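Local coordinates for GDSL-like protein (Roseburia intestinalis L1-82, PDB 6HFZ) that removes acetyl groups from acetylated mannans, acting as a two-domain esterase of a commensal gut bacterium, at residues 58-63 / 72-77; 82-87 / 118-123; 128-133 / 224-229; 287-292 / 342-347. All blocks are in the same frame, centred on the assembly; numbering follows the deposited sequence. Where two conformers were deposited one is given.

Contact 1: 58-63 / 72-77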
loop_
_atom_site.group_PDB
_atom_site.type_symbol
_atom_site.label_atom_id
_atom_site.label_comp_id
_atom_site.label_asym_id
_atom_site.label_seq_id
_atom_site.Cartn_x
_atom_site.Cartn_y
_atom_site.Cartn_z
ATOM N N HIS A 58 11.275 13.563 5.820
ATOM C CA HIS A 58 11.724 13.968 7.153
ATOM C C HIS A 58 12.423 12.814 7.869
ATOM O O HIS A 58 13.448 13.003 8.535
ATOM C CB HIS A 58 10.595 14.538 8.022
ATOM C CG HIS A 58 10.116 15.928 7.706
ATOM N ND1 HIS A 58 10.945 17.056 7.680
ATOM C CD2 HIS A 58 8.868 16.399 7.511
ATOM C CE1 HIS A 58 10.210 18.140 7.452
ATOM N NE2 HIS A 58 8.932 17.777 7.374
ATOM N N VAL A 59 11.892 11.590 7.743
ATOM C CA VAL A 59 12.516 10.463 8.368
ATOM C C VAL A 59 13.856 10.192 7.671
ATOM O O VAL A 59 14.832 9.772 8.311
ATOM C CB VAL A 59 11.592 9.242 8.319
ATOM C CG1 VAL A 59 12.295 7.947 8.646
ATOM C CG2 VAL A 59 10.386 9.457 9.201
ATOM N N TYR A 60 13.869 10.321 6.335
ATOM C CA TYR A 60 15.099 10.113 5.550
ATOM C C TYR A 60 16.162 11.109 6.050
ATOM O O TYR A 60 17.332 10.749 6.284
ATOM C CB TYR A 60 14.782 10.212 4.054
ATOM C CG TYR A 60 15.983 10.258 3.147
ATOM C CD1 TYR A 60 16.811 9.161 2.983
ATOM C CD2 TYR A 60 16.271 11.414 2.459
ATOM C CE1 TYR A 60 17.915 9.210 2.138
ATOM C CE2 TYR A 60 17.374 11.485 1.619
ATOM C CZ TYR A 60 18.184 10.383 1.462
ATOM O OH TYR A 60 19.255 10.496 0.617
ATOM N N GLU A 61 15.745 12.363 6.249
ATOM C CA GLU A 61 16.657 13.412 6.740
ATOM C C GLU A 61 17.155 13.052 8.148
ATOM O O GLU A 61 18.327 13.339 8.461
ATOM C CB GLU A 61 16.012 14.800 6.652
ATOM C CG GLU A 61 15.947 15.294 5.225
ATOM C CD GLU A 61 15.625 16.755 5.011
ATOM O OE1 GLU A 61 14.724 17.262 5.692
ATOM O OE2 GLU A 61 16.257 17.378 4.128
ATOM N N TRP A 62 16.300 12.451 8.997
ATOM C CA TRP A 62 16.745 11.948 10.300
ATOM C C TRP A 62 17.947 11.008 10.172
ATOM O O TRP A 62 18.906 11.186 10.911
ATOM C CB TRP A 62 15.625 11.300 11.133
ATOM C CG TRP A 62 16.046 10.841 12.494
ATOM C CD1 TRP A 62 15.973 11.553 13.656
ATOM C CD2 TRP A 62 16.617 9.566 12.839
ATOM N NE1 TRP A 62 16.473 10.811 14.691
ATOM C CE2 TRP A 62 16.907 9.599 14.216
ATOM C CE3 TRP A 62 16.968 8.426 12.116
ATOM C CZ2 TRP A 62 17.440 8.506 14.882
ATOM C CZ3 TRP A 62 17.512 7.354 12.775
ATOM C CH2 TRP A 62 17.777 7.404 14.144
ATOM N N TRP A 63 17.876 9.991 9.301
ATOM C CA TRP A 63 18.990 9.057 9.107
ATOM C C TRP A 63 20.267 9.835 8.716
ATOM O O TRP A 63 21.321 9.657 9.345
ATOM C CB TRP A 63 18.624 7.974 8.081
ATOM C CG TRP A 63 17.661 6.946 8.599
ATOM C CD1 TRP A 63 16.295 6.920 8.458
ATOM C CD2 TRP A 63 17.995 5.789 9.366
ATOM N NE1 TRP A 63 15.770 5.820 9.091
ATOM C CE2 TRP A 63 16.791 5.103 9.640
ATOM C CE3 TRP A 63 19.203 5.255 9.818
ATOM C CZ2 TRP A 63 16.770 3.919 10.373
ATOM C CZ3 TRP A 63 19.180 4.097 10.553
ATOM C CH2 TRP A 63 17.981 3.434 10.820
ATOM N N PHE A 72 22.992 7.398 2.405
ATOM C CA PHE A 72 21.611 6.887 2.374
ATOM C C PHE A 72 20.952 7.162 1.025
ATOM O O PHE A 72 21.147 8.244 0.432
ATOM C CB PHE A 72 20.787 7.526 3.487
ATOM C CG PHE A 72 21.258 7.187 4.872
ATOM C CD1 PHE A 72 20.932 5.953 5.428
ATOM C CD2 PHE A 72 22.029 8.082 5.613
ATOM C CE1 PHE A 72 21.302 5.634 6.724
ATOM C CE2 PHE A 72 22.385 7.763 6.909
ATOM C CZ PHE A 72 22.061 6.542 7.446
ATOM N N THR A 73 20.094 6.202 0.619
ATOM C CA THR A 73 19.294 6.263 -0.579
ATOM C C THR A 73 17.809 6.244 -0.171
ATOM O O THR A 73 17.450 5.418 0.643
ATOM C CB THR A 73 19.589 5.094 -1.527
ATOM O OG1 THR A 73 20.972 5.182 -1.890
ATOM C CG2 THR A 73 18.766 5.132 -2.800
ATOM N N TYR A 74 17.050 7.172 -0.741
ATOM C CA TYR A 74 15.616 7.425 -0.427
ATOM C C TYR A 74 14.748 6.649 -1.421
ATOM O O TYR A 74 14.867 6.884 -2.622
ATOM C CB TYR A 74 15.318 8.914 -0.509
ATOM C CG TYR A 74 13.882 9.349 -0.296
ATOM C CD1 TYR A 74 13.229 9.146 0.912
ATOM C CD2 TYR A 74 13.203 10.041 -1.275
ATOM C CE1 TYR A 74 11.920 9.553 1.114
ATOM C CE2 TYR A 74 11.916 10.526 -1.062
ATOM C CZ TYR A 74 11.259 10.269 0.127
ATOM O OH TYR A 74 10.004 10.824 0.233
ATOM N N ILE A 75 13.935 5.695 -0.921
ATOM C CA ILE A 75 13.032 4.891 -1.731
ATOM C C ILE A 75 11.588 5.130 -1.269
ATOM O O ILE A 75 11.223 4.623 -0.232
ATOM C CB ILE A 75 13.398 3.402 -1.661
ATOM C CG1 ILE A 75 14.839 3.160 -2.115
ATOM C CG2 ILE A 75 12.411 2.525 -2.430
ATOM C CD1 ILE A 75 15.421 1.988 -1.400
ATOM N N ASN A 76 10.839 5.931 -2.037
ATOM C CA ASN A 76 9.448 6.239 -1.723
ATOM C C ASN A 76 8.561 5.453 -2.669
ATOM O O ASN A 76 8.406 5.847 -3.801
ATOM C CB ASN A 76 9.112 7.722 -1.768
ATOM C CG ASN A 76 7.746 7.974 -1.169
ATOM O OD1 ASN A 76 6.821 7.192 -1.386
ATOM N ND2 ASN A 76 7.635 9.037 -0.390
ATOM N N ALA A 77 7.966 4.379 -2.132
ATOM C CA ALA A 77 7.123 3.447 -2.872
ATOM C C ALA A 77 5.650 3.640 -2.483
ATOM O O ALA A 77 4.854 2.700 -2.529
ATOM C CB ALA A 77 7.563 2.039 -2.629
HETATM O O HOH W 1 18.358 9.119 -2.458
#
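Tyr60 and Tyr74 lie where the helix segment 58-63 runs back over the strand segment 72-77. The two axes come within 9.3 Å, and their directions are nearly antiparallel at 168°. The CA atoms of Tyr60 and Tyr74 are 6.6 Å apart. Trp63 is paired in the same way with Phe72 further along.

Tyr60 is laid against the strand. Its CG is anti to the backbone N (chi1 170°), which sends the ring along the strand towards Phe72. CB of Tyr74 sits over the centre of this ring, 3.6 Å from the centroid, in a CH-pi contact. The two tyrosine rings themselves meet obliquely. At the far end Tyr60 OH donates to Phe72 O over 2.9 Å. The hydroxyl stands well above the carbonyl plane, so the bond does not follow a lone pair. CE1 of Tyr60 packs on CB of Phe72.

Strand 32-39, helix 55-66 and strand 71-78 form a beta-alpha-beta crossover of the SGNH-hydrolase domain. The two strands are parallel neighbours, and 71-78 is the outermost on this side of the sheet. Helices 18-28 and 196-215 pack on helix 55-66.

A second CH-pi contact lies at Phe72. Trp63 CB stands over the face of the Phe72 ring, 3.8 Å from its centroid. CE2 of Phe72 comes to 3.3 Å from Trp63 O. A water accepts from Tyr74 N at 2.9 Å and makes a long, weak bond to Tyr60 OH.

Contact 2: 82-87 / 118-123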
loop_
_atom_site.group_PDB
_atom_site.type_symbol
_atom_site.label_atom_id
_atom_site.label_comp_id
_atom_site.label_asym_id
_atom_site.label_seq_id
_atom_site.Cartn_x
_atom_site.Cartn_y
_atom_site.Cartn_z
ATOM N N THR A 82 -4.369 3.370 -2.403
ATOM C CA THR A 82 -4.184 1.932 -2.499
ATOM C C THR A 82 -3.820 1.327 -1.140
ATOM O O THR A 82 -3.400 2.011 -0.200
ATOM C CB THR A 82 -3.154 1.529 -3.562
ATOM O OG1 THR A 82 -1.873 1.922 -3.109
ATOM C CG2 THR A 82 -3.460 2.113 -4.930
ATOM N N THR A 83 -3.996 0.006 -1.063
ATOM C CA THR A 83 -4.032 -0.743 0.210
ATOM C C THR A 83 -2.876 -1.720 0.280
ATOM O O THR A 83 -2.128 -1.899 -0.717
ATOM C CB THR A 83 -5.361 -1.527 0.308
ATOM O OG1 THR A 83 -5.392 -2.573 -0.669
ATOM C CG2 THR A 83 -6.563 -0.629 0.118
ATOM N N SER A 84 -2.819 -2.476 1.388
ATOM C CA SER A 84 -1.841 -3.526 1.575
ATOM C C SER A 84 -2.102 -4.675 0.597
ATOM O O SER A 84 -1.184 -5.448 0.323
ATOM C CB SER A 84 -1.826 -4.025 2.996
ATOM O OG SER A 84 -3.052 -4.659 3.340
ATOM N N GLN A 85 -3.335 -4.788 0.074
ATOM C CA GLN A 85 -3.633 -5.839 -0.955
ATOM C C GLN A 85 -2.844 -5.526 -2.245
ATOM O O GLN A 85 -2.232 -6.421 -2.822
ATOM C CB GLN A 85 -5.143 -5.978 -1.160
ATOM C CG GLN A 85 -5.545 -7.105 -2.103
ATOM C CD GLN A 85 -7.041 -7.295 -2.063
ATOM O OE1 GLN A 85 -7.765 -6.531 -1.424
ATOM N NE2 GLN A 85 -7.545 -8.305 -2.767
ATOM N N PHE A 86 -2.806 -4.259 -2.669
ATOM C CA PHE A 86 -1.919 -3.913 -3.800
ATOM C C PHE A 86 -0.451 -4.005 -3.362
ATOM O O PHE A 86 0.405 -4.508 -4.095
ATOM C CB PHE A 86 -2.307 -2.569 -4.372
ATOM C CG PHE A 86 -1.524 -2.128 -5.589
ATOM C CD1 PHE A 86 -1.022 -3.042 -6.507
ATOM C CD2 PHE A 86 -1.353 -0.786 -5.851
ATOM C CE1 PHE A 86 -0.328 -2.625 -7.636
ATOM C CE2 PHE A 86 -0.669 -0.371 -6.989
ATOM C CZ PHE A 86 -0.161 -1.295 -7.876
ATOM N N GLY A 87 -0.161 -3.572 -2.118
ATOM C CA GLY A 87 1.219 -3.616 -1.597
ATOM C C GLY A 87 1.908 -4.975 -1.715
ATOM O O GLY A 87 3.084 -5.055 -2.134
HETATM N N MSE A 118 -6.512 -7.651 7.443
HETATM C CA MSE A 118 -5.569 -8.317 8.335
HETATM C C MSE A 118 -4.787 -9.365 7.540
HETATM O O MSE A 118 -3.566 -9.488 7.690
HETATM C CB MSE A 118 -6.128 -8.964 9.601
HETATM C CG MSE A 118 -4.980 -9.250 10.526
HETATM SE SE MSE A 118 -5.626 -9.720 12.332
HETATM C CE MSE A 118 -7.256 -10.682 11.779
ATOM N N GLU A 119 -5.496 -10.103 6.685
ATOM C CA GLU A 119 -4.886 -11.178 5.905
ATOM C C GLU A 119 -3.935 -10.627 4.830
ATOM O O GLU A 119 -2.815 -11.117 4.692
ATOM C CB GLU A 119 -5.982 -12.063 5.304
ATOM C CG GLU A 119 -5.430 -13.339 4.694
ATOM C CD GLU A 119 -6.451 -14.328 4.138
ATOM O OE1 GLU A 119 -7.676 -14.076 4.240
ATOM O OE2 GLU A 119 -6.034 -15.333 3.567
ATOM N N THR A 120 -4.365 -9.590 4.104
ATOM C CA THR A 120 -3.495 -8.995 3.083
ATOM C C THR A 120 -2.256 -8.365 3.742
ATOM O O THR A 120 -1.135 -8.499 3.233
ATOM C CB THR A 120 -4.223 -8.048 2.128
ATOM O OG1 THR A 120 -4.675 -6.912 2.882
ATOM C CG2 THR A 120 -5.422 -8.676 1.446
ATOM N N TYR A 121 -2.431 -7.602 4.825
ATOM C CA TYR A 121 -1.288 -7.011 5.544
ATOM C C TYR A 121 -0.326 -8.077 6.083
ATOM O O TYR A 121 0.889 -7.886 6.034
ATOM C CB TYR A 121 -1.843 -6.148 6.659
ATOM C CG TYR A 121 -0.950 -5.153 7.323
ATOM C CD1 TYR A 121 -0.821 -3.884 6.794
ATOM C CD2 TYR A 121 -0.423 -5.412 8.585
ATOM C CE1 TYR A 121 -0.138 -2.900 7.471
ATOM C CE2 TYR A 121 0.272 -4.437 9.269
ATOM C CZ TYR A 121 0.412 -3.179 8.704
ATOM O OH TYR A 121 1.026 -2.158 9.384
ATOM N N GLU A 122 -0.861 -9.208 6.583
ATOM C CA GLU A 122 0.004 -10.284 7.038
ATOM C C GLU A 122 0.873 -10.809 5.873
ATOM O O GLU A 122 2.093 -10.993 6.056
ATOM C CB GLU A 122 -0.762 -11.437 7.691
ATOM C CG GLU A 122 0.198 -12.516 8.141
ATOM C CD GLU A 122 -0.362 -13.525 9.126
ATOM O OE1 GLU A 122 0.395 -13.914 10.074
ATOM O OE2 GLU A 122 -1.525 -13.859 8.999
ATOM N N GLY A 123 0.264 -11.035 4.699
ATOM C CA GLY A 123 1.003 -11.431 3.512
ATOM C C GLY A 123 2.100 -10.452 3.169
ATOM O O GLY A 123 3.213 -10.857 2.874
#
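Ser84 OG and Thr120 OG1 meet at 2.8 Å between the start of helix 84-96 and helix 115-129. Both oxygens take the rotamer between backbone N and carbonyl carbon (chi1 65° and 66°), which turns them towards each other across the gap. The same Thr120 rotamer leaves CG2 for the apolar side. This methyl packs on Gln85 CB at 3.8 Å, with Gln85 CG close behind. The rest of Gln85 is extended and carries its amide past Thr120, to His116 through OE1 and to Thr334 of strand 329-336 through NE2.

Ser84 CB also touches the edge of the Tyr121 ring, 3.9 Å from CD1. That ring is stacked on His155. Tyr121 N lies near Ser84 OG, but the angle is too poor for a hydrogen bond. Thr83 is the N-cap of helix 84-96: its OG1 accepts a weak bond from Gln85 N.

These are two helices of the SGNH-hydrolase domain, meeting closely where Ser84 faces Thr120. Ser84 OG also bonds to Asp111 OD2. Anchored by that carboxylate, the buried serine oxygen should keep its rotation, and with the Thr120 hydroxyl it gives this otherwise apolar helix contact a polar centre.

Contact 3: 128-133 / 224-229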
loop_
_atom_site.group_PDB
_atom_site.type_symbol
_atom_site.label_atom_id
_atom_site.label_comp_id
_atom_site.label_asym_id
_atom_site.label_seq_id
_atom_site.Cartn_x
_atom_site.Cartn_y
_atom_site.Cartn_z
ATOM N N VAL A 128 7.910 -9.011 3.098
ATOM C CA VAL A 128 8.995 -8.040 3.285
ATOM C C VAL A 128 9.997 -8.546 4.330
ATOM O O VAL A 128 11.220 -8.446 4.141
ATOM C CB VAL A 128 8.429 -6.646 3.622
ATOM C CG1 VAL A 128 9.520 -5.678 4.024
ATOM C CG2 VAL A 128 7.581 -6.079 2.487
ATOM N N TYR A 129 9.502 -9.083 5.432
ATOM C CA TYR A 129 10.314 -9.444 6.586
ATOM C C TYR A 129 11.255 -10.605 6.211
ATOM O O TYR A 129 12.397 -10.624 6.640
ATOM C CB TYR A 129 9.420 -9.806 7.763
ATOM C CG TYR A 129 10.108 -10.117 9.073
ATOM C CD1 TYR A 129 10.728 -9.131 9.832
ATOM C CD2 TYR A 129 10.195 -11.422 9.532
ATOM C CE1 TYR A 129 11.321 -9.429 11.055
ATOM C CE2 TYR A 129 10.774 -11.729 10.763
ATOM C CZ TYR A 129 11.338 -10.727 11.524
ATOM O OH TYR A 129 11.872 -11.003 12.758
ATOM N N THR A 130 10.772 -11.532 5.381
ATOM C CA THR A 130 11.604 -12.698 4.977
ATOM C C THR A 130 12.349 -12.479 3.657
ATOM O O THR A 130 13.063 -13.416 3.154
ATOM C CB THR A 130 10.771 -13.978 4.938
ATOM O OG1 THR A 130 9.841 -13.821 3.868
ATOM C CG2 THR A 130 10.075 -14.236 6.254
ATOM N N SER A 131 12.292 -11.288 3.079
ATOM C CA SER A 131 13.001 -11.014 1.811
ATOM C C SER A 131 14.528 -11.084 1.993
ATOM O O SER A 131 15.058 -11.099 3.122
ATOM C CB SER A 131 12.596 -9.692 1.228
ATOM O OG SER A 131 12.963 -8.618 2.081
ATOM N N LYS A 132 15.243 -11.079 0.867
ATOM C CA LYS A 132 16.684 -11.359 0.838
ATOM C C LYS A 132 17.494 -10.450 1.762
ATOM O O LYS A 132 18.404 -10.958 2.446
ATOM C CB LYS A 132 17.210 -11.235 -0.594
ATOM C CG LYS A 132 18.667 -11.656 -0.762
ATOM C CD LYS A 132 19.136 -11.740 -2.214
ATOM C CE LYS A 132 18.977 -10.448 -2.998
ATOM N NZ LYS A 132 17.762 -10.456 -3.852
ATOM N N THR A 133 17.196 -9.135 1.784
ATOM C CA THR A 133 17.992 -8.188 2.557
ATOM C C THR A 133 17.575 -8.173 4.039
ATOM O O THR A 133 18.243 -7.471 4.836
ATOM C CB THR A 133 17.975 -6.781 1.957
ATOM O OG1 THR A 133 16.663 -6.242 2.170
ATOM C CG2 THR A 133 18.330 -6.754 0.482
ATOM N N PRO A 224 13.313 -13.162 17.333
ATOM C CA PRO A 224 12.430 -14.267 17.673
ATOM C C PRO A 224 12.361 -15.307 16.541
ATOM O O PRO A 224 12.630 -15.012 15.335
ATOM C CB PRO A 224 11.063 -13.623 17.931
ATOM C CG PRO A 224 11.351 -12.148 18.093
ATOM C CD PRO A 224 12.584 -11.880 17.253
ATOM N N ASP A 225 11.965 -16.521 16.909
ATOM C CA ASP A 225 11.656 -17.526 15.924
ATOM C C ASP A 225 10.519 -17.007 15.036
ATOM O O ASP A 225 9.533 -16.394 15.506
ATOM C CB ASP A 225 11.246 -18.848 16.554
ATOM C CG ASP A 225 12.377 -19.521 17.326
ATOM O OD1 ASP A 225 13.557 -19.318 16.958
ATOM O OD2 ASP A 225 12.069 -20.230 18.284
ATOM N N TYR A 226 10.663 -17.281 13.741
ATOM C CA TYR A 226 9.676 -16.813 12.757
ATOM C C TYR A 226 8.442 -17.674 12.869
ATOM O O TYR A 226 8.502 -18.885 12.594
ATOM C CB TYR A 226 10.258 -16.875 11.350
ATOM C CG TYR A 226 9.346 -16.351 10.275
ATOM C CD1 TYR A 226 8.896 -15.038 10.306
ATOM C CD2 TYR A 226 9.018 -17.126 9.175
ATOM C CE1 TYR A 226 8.103 -14.525 9.292
ATOM C CE2 TYR A 226 8.223 -16.628 8.159
ATOM C CZ TYR A 226 7.741 -15.331 8.227
ATOM O OH TYR A 226 6.991 -14.815 7.211
ATOM N N PRO A 227 7.283 -17.098 13.262
ATOM C CA PRO A 227 6.129 -17.926 13.562
ATOM C C PRO A 227 5.282 -18.308 12.339
ATOM O O PRO A 227 5.349 -17.617 11.285
ATOM C CB PRO A 227 5.354 -17.022 14.517
ATOM C CG PRO A 227 5.600 -15.631 13.985
ATOM C CD PRO A 227 7.054 -15.663 13.562
ATOM N N ALA A 228 4.455 -19.354 12.514
ATOM C CA ALA A 228 3.378 -19.708 11.604
ATOM C C ALA A 228 2.420 -18.525 11.485
ATOM O O ALA A 228 2.255 -17.788 12.461
ATOM C CB ALA A 228 2.638 -20.923 12.120
ATOM N N PRO A 229 1.752 -18.310 10.329
ATOM C CA PRO A 229 0.852 -17.158 10.192
ATOM C C PRO A 229 -0.347 -17.190 11.145
ATOM O O PRO A 229 -0.776 -18.231 11.592
ATOM C CB PRO A 229 0.380 -17.176 8.734
ATOM C CG PRO A 229 0.801 -18.545 8.185
ATOM C CD PRO A 229 1.866 -19.101 9.100
HETATM O O HOH W 2 11.309 -13.565 13.391
#
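The end of helix 115-129 is covered here by the proline-rich loop that joins helix 196-215 to strand 237-241. Tyr129 and Thr130 from the helix end meet Tyr226 from the loop. The methyl CG2 of Thr130 comes down over one face of the Tyr226 ring, 3.2 Å from CZ, doubtfully short for two carbons. CG2 is anti to the carbonyl carbon, and OG1 turns back to bond Arg126 O in the last turn of the helix.

The Tyr129 and Tyr226 rings are nearly parallel, with planes at 26°. They are slid so far apart that they barely overlap, and their centroids are 5.9 Å apart. Tyr226 CE1 lies at the edge of the Tyr129 ring, 3.8 Å from CD2. Arg19 makes a cation-pi contact with Tyr129.

This loop leads from the SGNH-hydrolase domain to the beta-strand domain and lies along the helix on the way. Arg126 also bonds Pro227 O. A water, in the plane of the Tyr129 ring, joins the two segments: it is 2.7 Å from Tyr129 OH and donates to Pro224 O at 2.8 Å.

Thr130 is the first residue to leave the helical backbone. Just beyond it, Ser131 turns back on Val128 O with both N and OG. The two donors reach that oxygen from the same face, OG at 2.7 Å and N at 3.2 Å.

Contact 4: 287-292 / 342-347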
loop_
_atom_site.group_PDB
_atom_site.type_symbol
_atom_site.label_atom_id
_atom_site.label_comp_id
_atom_site.label_asym_id
_atom_site.label_seq_id
_atom_site.Cartn_x
_atom_site.Cartn_y
_atom_site.Cartn_z
ATOM N N CYS A 287 -6.098 -19.222 -5.309
ATOM C CA CYS A 287 -7.389 -19.378 -4.656
ATOM C C CYS A 287 -8.127 -18.049 -4.542
ATOM O O CYS A 287 -9.342 -18.060 -4.250
ATOM C CB CYS A 287 -7.271 -20.025 -3.280
ATOM S SG CYS A 287 -6.289 -19.086 -2.085
ATOM N N ASN A 288 -7.413 -16.926 -4.712
ATOM C CA ASN A 288 -8.035 -15.589 -4.703
ATOM C C ASN A 288 -7.815 -14.927 -6.067
ATOM O O ASN A 288 -6.753 -15.093 -6.643
ATOM C CB ASN A 288 -7.458 -14.660 -3.617
ATOM C CG ASN A 288 -7.429 -15.269 -2.229
ATOM O OD1 ASN A 288 -8.341 -16.004 -1.864
ATOM N ND2 ASN A 288 -6.365 -15.022 -1.473
ATOM N N ILE A 289 -8.805 -14.155 -6.509
ATOM C CA ILE A 289 -8.722 -13.329 -7.705
ATOM C C ILE A 289 -9.204 -11.927 -7.369
ATOM O O ILE A 289 -10.293 -11.748 -6.853
ATOM C CB ILE A 289 -9.552 -13.909 -8.848
ATOM C CG1 ILE A 289 -9.185 -15.369 -9.148
ATOM C CG2 ILE A 289 -9.441 -13.010 -10.060
ATOM C CD1 ILE A 289 -7.845 -15.529 -9.762
ATOM N N SER A 290 -8.431 -10.931 -7.804
ATOM C CA SER A 290 -8.809 -9.570 -7.666
ATOM C C SER A 290 -8.513 -8.832 -8.982
ATOM O O SER A 290 -7.746 -9.293 -9.828
ATOM C CB SER A 290 -8.170 -8.960 -6.440
ATOM O OG SER A 290 -6.784 -8.626 -6.669
ATOM N N VAL A 291 -9.143 -7.684 -9.162
ATOM C CA VAL A 291 -8.954 -6.940 -10.417
ATOM C C VAL A 291 -8.703 -5.466 -10.111
ATOM O O VAL A 291 -9.359 -4.867 -9.246
ATOM C CB VAL A 291 -10.181 -7.131 -11.317
ATOM C CG1 VAL A 291 -11.457 -6.623 -10.654
ATOM C CG2 VAL A 291 -10.021 -6.439 -12.660
ATOM N N GLN A 292 -7.740 -4.880 -10.845
ATOM C CA GLN A 292 -7.439 -3.479 -10.731
ATOM C C GLN A 292 -7.886 -2.743 -11.999
ATOM O O GLN A 292 -7.617 -3.212 -13.094
ATOM C CB GLN A 292 -5.938 -3.263 -10.580
ATOM C CG GLN A 292 -5.369 -3.611 -9.217
ATOM C CD GLN A 292 -3.921 -3.161 -9.211
ATOM O OE1 GLN A 292 -3.109 -3.685 -9.984
ATOM N NE2 GLN A 292 -3.616 -2.157 -8.396
ATOM N N LYS A 342 -6.482 -23.270 -8.369
ATOM C CA LYS A 342 -6.340 -23.836 -9.695
ATOM C C LYS A 342 -6.118 -22.694 -10.689
ATOM O O LYS A 342 -6.169 -21.516 -10.324
ATOM C CB LYS A 342 -7.591 -24.653 -10.045
ATOM C CG LYS A 342 -8.887 -23.869 -10.157
ATOM C CD LYS A 342 -10.026 -24.646 -10.820
ATOM C CE LYS A 342 -11.309 -23.845 -10.835
ATOM N NZ LYS A 342 -12.272 -24.346 -11.848
ATOM N N VAL A 343 -5.859 -23.042 -11.947
ATOM C CA VAL A 343 -5.798 -22.040 -12.995
ATOM C C VAL A 343 -7.230 -21.621 -13.350
ATOM O O VAL A 343 -7.956 -22.374 -13.959
ATOM C CB VAL A 343 -5.005 -22.529 -14.226
ATOM C CG1 VAL A 343 -5.644 -23.734 -14.902
ATOM C CG2 VAL A 343 -4.838 -21.416 -15.243
ATOM N N HIS A 344 -7.644 -20.420 -12.943
ATOM C CA HIS A 344 -8.965 -19.877 -13.220
ATOM C C HIS A 344 -8.977 -19.195 -14.592
ATOM O O HIS A 344 -8.013 -18.545 -14.944
ATOM C CB HIS A 344 -9.384 -18.869 -12.137
ATOM C CG HIS A 344 -9.495 -19.512 -10.790
ATOM N ND1 HIS A 344 -10.647 -20.163 -10.401
ATOM C CD2 HIS A 344 -8.606 -19.659 -9.778
ATOM C CE1 HIS A 344 -10.474 -20.673 -9.194
ATOM N NE2 HIS A 344 -9.231 -20.349 -8.771
ATOM N N LYS A 345 -10.102 -19.291 -15.300
ATOM C CA LYS A 345 -10.290 -18.514 -16.490
ATOM C C LYS A 345 -10.982 -17.218 -16.065
ATOM O O LYS A 345 -11.950 -17.225 -15.293
ATOM C CB LYS A 345 -11.065 -19.291 -17.559
ATOM C CG LYS A 345 -11.529 -18.439 -18.728
ATOM C CD LYS A 345 -12.086 -19.240 -19.899
ATOM C CE LYS A 345 -12.563 -18.371 -21.049
ATOM N NZ LYS A 345 -13.702 -17.503 -20.664
ATOM N N VAL A 346 -10.439 -16.100 -16.545
ATOM C CA VAL A 346 -10.982 -14.826 -16.220
ATOM C C VAL A 346 -11.281 -14.070 -17.511
ATOM O O VAL A 346 -10.448 -13.978 -18.403
ATOM C CB VAL A 346 -10.025 -14.033 -15.309
ATOM C CG1 VAL A 346 -10.645 -12.697 -14.940
ATOM C CG2 VAL A 346 -9.636 -14.834 -14.083
ATOM N N GLU A 347 -12.444 -13.451 -17.560
ATOM C CA GLU A 347 -12.818 -12.681 -18.696
ATOM C C GLU A 347 -13.316 -11.323 -18.211
ATOM O O GLU A 347 -14.082 -11.250 -17.269
ATOM C CB GLU A 347 -13.880 -13.452 -19.498
ATOM C CG GLU A 347 -14.417 -12.652 -20.672
ATOM C CD GLU A 347 -15.350 -13.392 -21.619
ATOM O OE1 GLU A 347 -16.114 -14.292 -21.151
ATOM O OE2 GLU A 347 -15.308 -13.064 -22.834
#
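His344 NE2, on the ring that meets Ile289, is held by the carbonyl of Glu340 and, more weakly, by that of Gly286. The other ring nitrogen, ND1, bonds Asp309 OD2. With an acceptor near each nitrogen, the imidazole may well carry a positive charge. The ring is buried between the two antiparallel sheets of a beta sandwich. Strand 288-295 belongs to one sheet and strand 342-352 to the other, and no hydrogen bond joins the two segments.

The contact is apolar and rather loose. CA of Ile289 and CA of His344 are 8.6 Å apart, and both CB atoms point across the space between the sheets. The ethyl branch of Ile289 leans towards the histidine, and its end, CD1, approaches CD2 of that ring obliquely at 4.2 Å. Within its own strand, Lys342 CG lies 3.7 Å above one face of the imidazole, offset towards the rim.

Cys287 and Asn288 form a classic beta bulge facing Ser369, just before Ile289. Val284 of strand 279-286 touches both Ile289 and Val346. The other branch of Ile289 points at Val346: Ile289 CG2 and Val346 CG2 are 4.4 Å apart.

In the fold
From the N terminus the four contacts come in series, and none nests in or crosses another. Contact 1 closes a short loop between helix 55-66 and the edge strand 71-78. The chain goes straight on into helix 84-96, and contact 2 closes the next loop onto helix 115-129. Contact 3 starts at the end of that same helix and closes a much longer loop, bringing in the linker after helix 196-215. Contact 4 closes a helix-free loop of about 50 residues, joining the beta-strand domain's two sheets. Contacts 2 and 3 touch through Glu122 and Pro229. Contact 2 also reaches contact 4, where Phe86 packs on Gln292 between the two domains. Contact 1 touches none of the others.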